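Local coordinates for salt-tolerant glutaminase (Micrococcus luteus, PDB 3AGD), which probably catalyses the hydrolysis of L-glutamine to L-glutamate and ammonium, as a salt-tolerant member of the glutaminase family, at residues H3-V13 with L43-G54; V234-M242 with G254-A262. All blocks are in the same frame, centred on the assembly; numbering follows the deposited sequence.

Interaction 1: residues H3-V13 with L43-G54; sequences HPIPDYLASLV and LATPTGRLHCAG
A chi1 of -157° carries the H3 imidazole away from its backbone N, and one of -49° sets H51 CG beside its own, so that the two rings meet between the start of helix 4-16 and strand 50-54. H51 CE1 lies over the centre of the H3 ring, 3.5 Å above its plane, and the ring planes are inclined at 38°, neither stacked nor edge-to-face. H3 is also the N-cap: its ND1 accepts from I5 N at 3.2 Å, and this in-plane bond limits rotation of the H3 ring, whose side chain crosses that of H51 at about a right angle.

I5 covers a face of the H51 ring through a CH-pi contact, CB 4.2 Å from the ring centroid, while its CG2 reaches H51 CB. P6 CG comes obliquely to H51 ND1. Further along, L9 CD1 lies over the H51 backbone and meets L43 CG at 4.1 Å. A53 CB presses against the helix backbone, 3.4 Å from A10 N, with the side chains of L9, A10 and V13 around it. No direct hydrogen bond crosses; one water donates to both P6 O and C52 O, the latter at 2.8 Å.

H51 NE2 is hydrogen-bonded to E341 of the second subunit, and D7 forms a salt bridge with R431 of that subunit, so both segments reach the interface. E341 could favour a protonated H51.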
loop_
_atom_site.group_PDB
_atom_site.type_symbol
_atom_site.label_atom_id
_atom_site.label_comp_id
_atom_site.label_asym_id
_atom_site.label_seq_id
_atom_site.Cartn_x
_atom_site.Cartn_y
_atom_site.Cartn_z
ATOM N N HIS A 3 -17.268 -11.661 18.960
ATOM C CA HIS A 3 -16.631 -11.284 17.705
ATOM C C HIS A 3 -15.962 -12.518 17.112
ATOM O O HIS A 3 -15.234 -13.227 17.799
ATOM C CB HIS A 3 -15.595 -10.194 17.966
ATOM C CG HIS A 3 -15.281 -9.362 16.765
ATOM N ND1 HIS A 3 -14.687 -9.879 15.636
ATOM C CD2 HIS A 3 -15.501 -8.050 16.510
ATOM C CE1 HIS A 3 -14.554 -8.921 14.734
ATOM N NE2 HIS A 3 -15.040 -7.802 15.242
ATOM N N PRO A 4 -16.207 -12.801 15.826
ATOM C CA PRO A 4 -15.590 -13.980 15.208
ATOM C C PRO A 4 -14.068 -13.950 15.012
ATOM O O PRO A 4 -13.427 -15.002 15.012
ATOM C CB PRO A 4 -16.348 -14.114 13.884
ATOM C CG PRO A 4 -16.724 -12.716 13.564
ATOM C CD PRO A 4 -17.156 -12.159 14.902
ATOM N N ILE A 5 -13.487 -12.765 14.856
ATOM C CA ILE A 5 -12.044 -12.676 14.642
ATOM C C ILE A 5 -11.209 -13.316 15.754
ATOM O O ILE A 5 -10.217 -13.985 15.474
ATOM C CB ILE A 5 -11.604 -11.211 14.399
ATOM C CG1 ILE A 5 -12.159 -10.745 13.048
ATOM C CG2 ILE A 5 -10.073 -11.105 14.381
ATOM C CD1 ILE A 5 -11.789 -9.338 12.677
ATOM N N PRO A 6 -11.594 -13.120 17.027
ATOM C CA PRO A 6 -10.820 -13.730 18.114
ATOM C C PRO A 6 -10.909 -15.257 18.036
ATOM O O PRO A 6 -9.968 -15.964 18.399
ATOM C CB PRO A 6 -11.495 -13.178 19.367
ATOM C CG PRO A 6 -11.947 -11.827 18.925
ATOM C CD PRO A 6 -12.535 -12.121 17.561
ATOM N N ASP A 7 -12.052 -15.754 17.565
ATOM C CA ASP A 7 -12.266 -17.191 17.419
ATOM C C ASP A 7 -11.382 -17.710 16.292
ATOM O O ASP A 7 -10.821 -18.805 16.377
ATOM C CB ASP A 7 -13.738 -17.478 17.116
ATOM C CG ASP A 7 -14.628 -17.321 18.340
ATOM O OD1 ASP A 7 -15.866 -17.372 18.185
ATOM O OD2 ASP A 7 -14.089 -17.156 19.457
ATOM N N TYR A 8 -11.266 -16.916 15.232
ATOM C CA TYR A 8 -10.419 -17.278 14.108
ATOM C C TYR A 8 -8.987 -17.439 14.614
ATOM O O TYR A 8 -8.309 -18.420 14.311
ATOM C CB TYR A 8 -10.438 -16.184 13.041
ATOM C CG TYR A 8 -9.284 -16.308 12.075
ATOM C CD1 TYR A 8 -9.332 -17.210 11.014
ATOM C CD2 TYR A 8 -8.107 -15.587 12.275
ATOM C CE1 TYR A 8 -8.233 -17.396 10.180
ATOM C CE2 TYR A 8 -7.004 -15.765 11.448
ATOM C CZ TYR A 8 -7.072 -16.673 10.407
ATOM O OH TYR A 8 -5.970 -16.879 9.613
ATOM N N LEU A 9 -8.529 -16.453 15.380
ATOM C CA LEU A 9 -7.178 -16.478 15.926
ATOM C C LEU A 9 -6.979 -17.686 16.833
ATOM O O LEU A 9 -5.956 -18.368 16.752
ATOM C CB LEU A 9 -6.892 -15.185 16.699
ATOM C CG LEU A 9 -6.863 -13.898 15.860
ATOM C CD1 LEU A 9 -6.570 -12.710 16.757
ATOM C CD2 LEU A 9 -5.810 -14.009 14.766
ATOM N N ALA A 10 -7.963 -17.948 17.692
ATOM C CA ALA A 10 -7.896 -19.079 18.608
ATOM C C ALA A 10 -7.719 -20.372 17.823
ATOM O O ALA A 10 -6.945 -21.244 18.217
ATOM C CB ALA A 10 -9.163 -19.144 19.460
ATOM N N SER A 11 -8.437 -20.492 16.708
ATOM C CA SER A 11 -8.347 -21.678 15.859
ATOM C C SER A 11 -6.984 -21.738 15.184
ATOM O O SER A 11 -6.382 -22.805 15.065
ATOM C CB SER A 11 -9.434 -21.654 14.782
ATOM O OG SER A 11 -10.720 -21.577 15.363
ATOM N N LEU A 12 -6.502 -20.586 14.735
ATOM C CA LEU A 12 -5.205 -20.519 14.078
ATOM C C LEU A 12 -4.116 -20.968 15.046
ATOM O O LEU A 12 -3.223 -21.727 14.681
ATOM C CB LEU A 12 -4.926 -19.095 13.603
ATOM C CG LEU A 12 -3.690 -18.972 12.712
ATOM C CD1 LEU A 12 -3.886 -19.837 11.471
ATOM C CD2 LEU A 12 -3.467 -17.522 12.329
ATOM N N VAL A 13 -4.197 -20.495 16.286
ATOM C CA VAL A 13 -3.219 -20.864 17.303
ATOM C C VAL A 13 -3.266 -22.370 17.551
ATOM O O VAL A 13 -2.230 -23.031 17.609
ATOM C CB VAL A 13 -3.491 -20.123 18.627
ATOM C CG1 VAL A 13 -2.577 -20.652 19.725
ATOM C CG2 VAL A 13 -3.270 -18.633 18.431
ATOM N N LEU A 43 -4.314 -8.735 17.207
ATOM C CA LEU A 43 -4.534 -7.790 16.125
ATOM C C LEU A 43 -5.134 -6.529 16.719
ATOM O O LEU A 43 -6.096 -6.600 17.476
ATOM C CB LEU A 43 -5.506 -8.361 15.089
ATOM C CG LEU A 43 -5.182 -9.686 14.393
ATOM C CD1 LEU A 43 -6.261 -9.976 13.356
ATOM C CD2 LEU A 43 -3.819 -9.619 13.731
ATOM N N ALA A 44 -4.551 -5.381 16.388
ATOM C CA ALA A 44 -5.043 -4.095 16.866
ATOM C C ALA A 44 -5.531 -3.350 15.637
ATOM O O ALA A 44 -4.764 -3.108 14.709
ATOM C CB ALA A 44 -3.932 -3.318 17.548
ATOM N N THR A 45 -6.811 -2.998 15.638
ATOM C CA THR A 45 -7.436 -2.307 14.518
ATOM C C THR A 45 -7.501 -0.795 14.706
ATOM O O THR A 45 -7.298 -0.284 15.809
ATOM C CB THR A 45 -8.869 -2.810 14.319
ATOM O OG1 THR A 45 -9.621 -2.568 15.514
ATOM C CG2 THR A 45 -8.876 -4.297 14.021
ATOM N N PRO A 46 -7.782 -0.056 13.623
ATOM C CA PRO A 46 -7.868 1.403 13.731
ATOM C C PRO A 46 -9.100 1.782 14.555
ATOM O O PRO A 46 -9.120 2.807 15.229
ATOM C CB PRO A 46 -7.989 1.854 12.276
ATOM C CG PRO A 46 -7.306 0.755 11.516
ATOM C CD PRO A 46 -7.818 -0.476 12.214
ATOM N N THR A 47 -10.123 0.936 14.497
ATOM C CA THR A 47 -11.355 1.176 15.236
ATOM C C THR A 47 -11.065 1.295 16.732
ATOM O O THR A 47 -11.726 2.051 17.446
ATOM C CB THR A 47 -12.375 0.035 15.002
ATOM O OG1 THR A 47 -11.809 -1.214 15.415
ATOM C CG2 THR A 47 -12.747 -0.052 13.529
ATOM N N GLY A 48 -10.065 0.557 17.199
ATOM C CA GLY A 48 -9.715 0.603 18.605
ATOM C C GLY A 48 -9.991 -0.726 19.267
ATOM O O GLY A 48 -10.193 -0.803 20.480
ATOM N N ARG A 49 -10.006 -1.779 18.459
ATOM C CA ARG A 49 -10.257 -3.119 18.957
ATOM C C ARG A 49 -8.961 -3.905 19.038
ATOM O O ARG A 49 -8.005 -3.632 18.311
ATOM C CB ARG A 49 -11.249 -3.852 18.048
ATOM C CG ARG A 49 -12.584 -3.145 17.907
ATOM C CD ARG A 49 -13.185 -2.815 19.269
ATOM N NE ARG A 49 -14.342 -1.932 19.148
ATOM C CZ ARG A 49 -15.564 -2.333 18.811
ATOM N NH1 ARG A 49 -15.803 -3.615 18.565
ATOM N NH2 ARG A 49 -16.541 -1.443 18.700
ATOM N N LEU A 50 -8.945 -4.885 19.930
ATOM C CA LEU A 50 -7.784 -5.727 20.137
ATOM C C LEU A 50 -8.250 -7.181 20.191
ATOM O O LEU A 50 -8.694 -7.666 21.231
ATOM C CB LEU A 50 -7.098 -5.331 21.446
ATOM C CG LEU A 50 -5.754 -5.965 21.793
ATOM C CD1 LEU A 50 -4.739 -5.678 20.695
ATOM C CD2 LEU A 50 -5.270 -5.405 23.125
ATOM N N HIS A 51 -8.170 -7.865 19.055
ATOM C CA HIS A 51 -8.580 -9.260 18.976
ATOM C C HIS A 51 -7.345 -10.127 19.196
ATOM O O HIS A 51 -6.351 -9.978 18.486
ATOM C CB HIS A 51 -9.183 -9.559 17.596
ATOM C CG HIS A 51 -10.219 -8.568 17.157
ATOM N ND1 HIS A 51 -11.328 -8.263 17.917
ATOM C CD2 HIS A 51 -10.318 -7.819 16.032
ATOM C CE1 HIS A 51 -12.064 -7.369 17.280
ATOM N NE2 HIS A 51 -11.474 -7.084 16.133
ATOM N N CYS A 52 -7.399 -11.030 20.172
ATOM C CA CYS A 52 -6.252 -11.889 20.441
ATOM C C CYS A 52 -6.617 -13.306 20.828
ATOM O O CYS A 52 -7.783 -13.627 21.038
ATOM C CB CYS A 52 -5.378 -11.297 21.548
ATOM S SG CYS A 52 -5.906 -9.707 22.168
ATOM N N ALA A 53 -5.592 -14.146 20.933
ATOM C CA ALA A 53 -5.751 -15.547 21.301
ATOM C C ALA A 53 -4.399 -16.109 21.728
ATOM O O ALA A 53 -3.353 -15.563 21.371
ATOM C CB ALA A 53 -6.299 -16.341 20.122
ATOM N N GLY A 54 -4.431 -17.197 22.494
ATOM C CA GLY A 54 -3.204 -17.821 22.954
ATOM C C GLY A 54 -2.487 -17.008 24.012
ATOM O O GLY A 54 -3.116 -16.253 24.753
HETATM O O HOH W 1 -9.411 -15.906 21.541
#

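Interaction 2: residues V234-M242 with G254-A262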
loop_
_atom_site.group_PDB
_atom_site.type_symbol
_atom_site.label_atom_id
_atom_site.label_comp_id
_atom_site.label_asym_id
_atom_site.label_seq_id
_atom_site.Cartn_x
_atom_site.Cartn_y
_atom_site.Cartn_z
ATOM N N VAL A 234 7.324 2.402 7.927
ATOM C CA VAL A 234 6.701 1.236 7.332
ATOM C C VAL A 234 7.333 0.917 5.976
ATOM O O VAL A 234 7.406 -0.247 5.594
ATOM C CB VAL A 234 5.184 1.428 7.209
ATOM C CG1 VAL A 234 4.542 0.160 6.669
ATOM C CG2 VAL A 234 4.603 1.771 8.588
ATOM N N SER A 235 7.803 1.938 5.258
ATOM C CA SER A 235 8.454 1.702 3.966
ATOM C C SER A 235 9.730 0.893 4.187
ATOM O O SER A 235 9.979 -0.096 3.502
ATOM C CB SER A 235 8.816 3.024 3.266
ATOM O OG SER A 235 7.669 3.685 2.756
ATOM N N VAL A 236 10.529 1.315 5.162
ATOM C CA VAL A 236 11.784 0.633 5.477
ATOM C C VAL A 236 11.552 -0.798 5.974
ATOM O O VAL A 236 12.350 -1.698 5.693
ATOM C CB VAL A 236 12.580 1.449 6.516
ATOM C CG1 VAL A 236 13.805 0.676 6.985
ATOM C CG2 VAL A 236 12.999 2.772 5.892
ATOM N N MET A 237 10.461 -1.007 6.708
ATOM C CA MET A 237 10.110 -2.336 7.204
ATOM C C MET A 237 9.786 -3.219 5.998
ATOM O O MET A 237 10.201 -4.374 5.913
ATOM C CB MET A 237 8.876 -2.265 8.118
ATOM C CG MET A 237 9.139 -1.798 9.541
ATOM S SD MET A 237 7.585 -1.555 10.461
ATOM C CE MET A 237 7.036 -3.250 10.665
ATOM N N THR A 238 9.032 -2.657 5.064
ATOM C CA THR A 238 8.632 -3.372 3.865
ATOM C C THR A 238 9.847 -3.852 3.075
ATOM O O THR A 238 9.965 -5.035 2.761
ATOM C CB THR A 238 7.761 -2.469 2.963
ATOM O OG1 THR A 238 6.609 -2.035 3.695
ATOM C CG2 THR A 238 7.304 -3.224 1.718
ATOM N N SER A 239 10.759 -2.934 2.775
ATOM C CA SER A 239 11.953 -3.259 1.997
ATOM C C SER A 239 12.966 -4.206 2.638
ATOM O O SER A 239 13.543 -5.048 1.946
ATOM C CB SER A 239 12.676 -1.971 1.592
ATOM O OG SER A 239 11.853 -1.171 0.764
ATOM N N SER A 240 13.190 -4.080 3.944
ATOM C CA SER A 240 14.188 -4.923 4.605
ATOM C C SER A 240 13.761 -5.714 5.833
ATOM O O SER A 240 14.504 -6.585 6.296
ATOM C CB SER A 240 15.400 -4.071 4.975
ATOM O OG SER A 240 15.894 -3.413 3.825
ATOM N N GLY A 241 12.579 -5.425 6.362
ATOM C CA GLY A 241 12.125 -6.144 7.542
ATOM C C GLY A 241 12.200 -7.663 7.485
ATOM O O GLY A 241 12.589 -8.307 8.465
ATOM N N MET A 242 11.827 -8.246 6.348
ATOM C CA MET A 242 11.840 -9.700 6.192
ATOM C C MET A 242 12.701 -10.115 4.997
ATOM O O MET A 242 12.375 -11.065 4.277
ATOM C CB MET A 242 10.409 -10.203 5.989
ATOM C CG MET A 242 9.443 -9.839 7.111
ATOM S SD MET A 242 9.883 -10.578 8.693
ATOM C CE MET A 242 9.508 -12.275 8.395
ATOM N N GLY A 254 2.772 -9.438 1.749
ATOM C CA GLY A 254 2.291 -8.074 1.647
ATOM C C GLY A 254 2.015 -7.379 2.968
ATOM O O GLY A 254 1.271 -6.396 3.007
ATOM N N ILE A 255 2.606 -7.878 4.048
ATOM C CA ILE A 255 2.412 -7.275 5.364
ATOM C C ILE A 255 3.748 -6.823 5.946
ATOM O O ILE A 255 4.544 -7.645 6.398
ATOM C CB ILE A 255 1.754 -8.270 6.353
ATOM C CG1 ILE A 255 0.364 -8.664 5.852
ATOM C CG2 ILE A 255 1.627 -7.626 7.741
ATOM C CD1 ILE A 255 -0.341 -9.683 6.742
ATOM N N PRO A 256 4.018 -5.507 5.929
ATOM C CA PRO A 256 5.283 -5.000 6.472
ATOM C C PRO A 256 5.519 -5.635 7.844
ATOM O O PRO A 256 4.664 -5.546 8.721
ATOM C CB PRO A 256 5.037 -3.499 6.551
ATOM C CG PRO A 256 4.134 -3.246 5.363
ATOM C CD PRO A 256 3.164 -4.407 5.437
ATOM N N ALA A 257 6.667 -6.281 8.033
ATOM C CA ALA A 257 6.928 -6.937 9.310
ATOM C C ALA A 257 8.383 -6.990 9.748
ATOM O O ALA A 257 9.299 -6.712 8.972
ATOM C CB ALA A 257 6.361 -8.352 9.279
ATOM N N LYS A 258 8.575 -7.354 11.011
ATOM C CA LYS A 258 9.904 -7.491 11.595
ATOM C C LYS A 258 9.850 -8.496 12.739
ATOM O O LYS A 258 8.994 -8.399 13.622
ATOM C CB LYS A 258 10.416 -6.152 12.128
ATOM C CG LYS A 258 11.866 -6.211 12.608
ATOM C CD LYS A 258 12.815 -6.428 11.434
ATOM C CE LYS A 258 14.264 -6.582 11.879
ATOM N NZ LYS A 258 14.548 -7.950 12.398
ATOM N N SER A 259 10.759 -9.463 12.719
ATOM C CA SER A 259 10.815 -10.468 13.771
ATOM C C SER A 259 11.942 -10.153 14.758
ATOM O O SER A 259 12.834 -9.349 14.466
ATOM C CB SER A 259 11.042 -11.855 13.161
ATOM O OG SER A 259 11.014 -12.868 14.157
ATOM N N GLY A 260 11.880 -10.790 15.926
ATOM C CA GLY A 260 12.889 -10.622 16.960
ATOM C C GLY A 260 13.286 -12.017 17.421
ATOM O O GLY A 260 12.421 -12.892 17.509
ATOM N N VAL A 261 14.567 -12.238 17.717
ATOM C CA VAL A 261 15.033 -13.565 18.128
ATOM C C VAL A 261 14.411 -14.140 19.403
ATOM O O VAL A 261 14.635 -15.304 19.729
ATOM C CB VAL A 261 16.584 -13.612 18.265
ATOM C CG1 VAL A 261 17.232 -13.444 16.891
ATOM C CG2 VAL A 261 17.073 -12.525 19.212
ATOM N N ALA A 262 13.635 -13.339 20.125
ATOM C CA ALA A 262 12.995 -13.828 21.339
ATOM C C ALA A 262 11.672 -14.499 20.984
ATOM O O ALA A 262 11.026 -15.096 21.842
ATOM C CB ALA A 262 12.760 -12.685 22.318
HETATM O O HOH W 2 8.383 -6.514 5.713
HETATM O O HOH W 3 12.637 -10.130 10.615
HETATM O O HOH W 4 15.492 -9.152 9.564
#
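P256 lays its ring against helix 227-240, its CG packing on V234 CG1 and coming within 3.2 Å of T238 OG1. That hydroxyl is turned back onto the helix and donates to V234 O at 2.7 Å. T238 N approaches the same oxygen from the opposite face of the carbonyl plane, so two donors grip it.

M237, bent at its last torsion (chi3 70°), brings CE to P256 O and A257 CA. G241 CA makes a CA-H...O contact of 3.2 Å with A257 O, a close approach made where G241 has no side chain. M242 continues the packing, with CG 4.1 Å from A257 CB.

Polar links across the contact run through water. One donates to M237 O and accepts from A257 N; a second joins G241 O to S259 N. A third accepts from K258 NZ and donates to G241 O, while NZ itself donates to S259 O at 3.0 Å, in the carbonyl plane.

K258 also touches S64, a glutamate-binding residue; V261, further along, also contacts L-glutamate when it is bound, though this chain holds none. An edge strand carrying a lysine-serine-glycine sequence beside this serine is consistent with the KTG-like element of the serine beta-lactamase fold.

Overall arrangement
From the N terminus, helix 4-16 comes first, and interaction 1 closes when the chain returns through strands 40-44 and 50-54, laying the helix over the outermost strand 50-54 and its neighbour. The chain then passes through the helical part of the glutaminase domain before helix 227-240. Interaction 2 closes a much shorter loop, which contains helix 249-252, by bringing 234-242 against strand 257-259. The two contacts lie in series, neither nested nor crossed, with centres about 21 Å apart. They reach opposite outermost strands of one antiparallel sheet, joined through strands 40-44, 273-278 and 264-269. Both also touch the second subunit, whereas interaction 2 alone adjoins the glutamate-binding site.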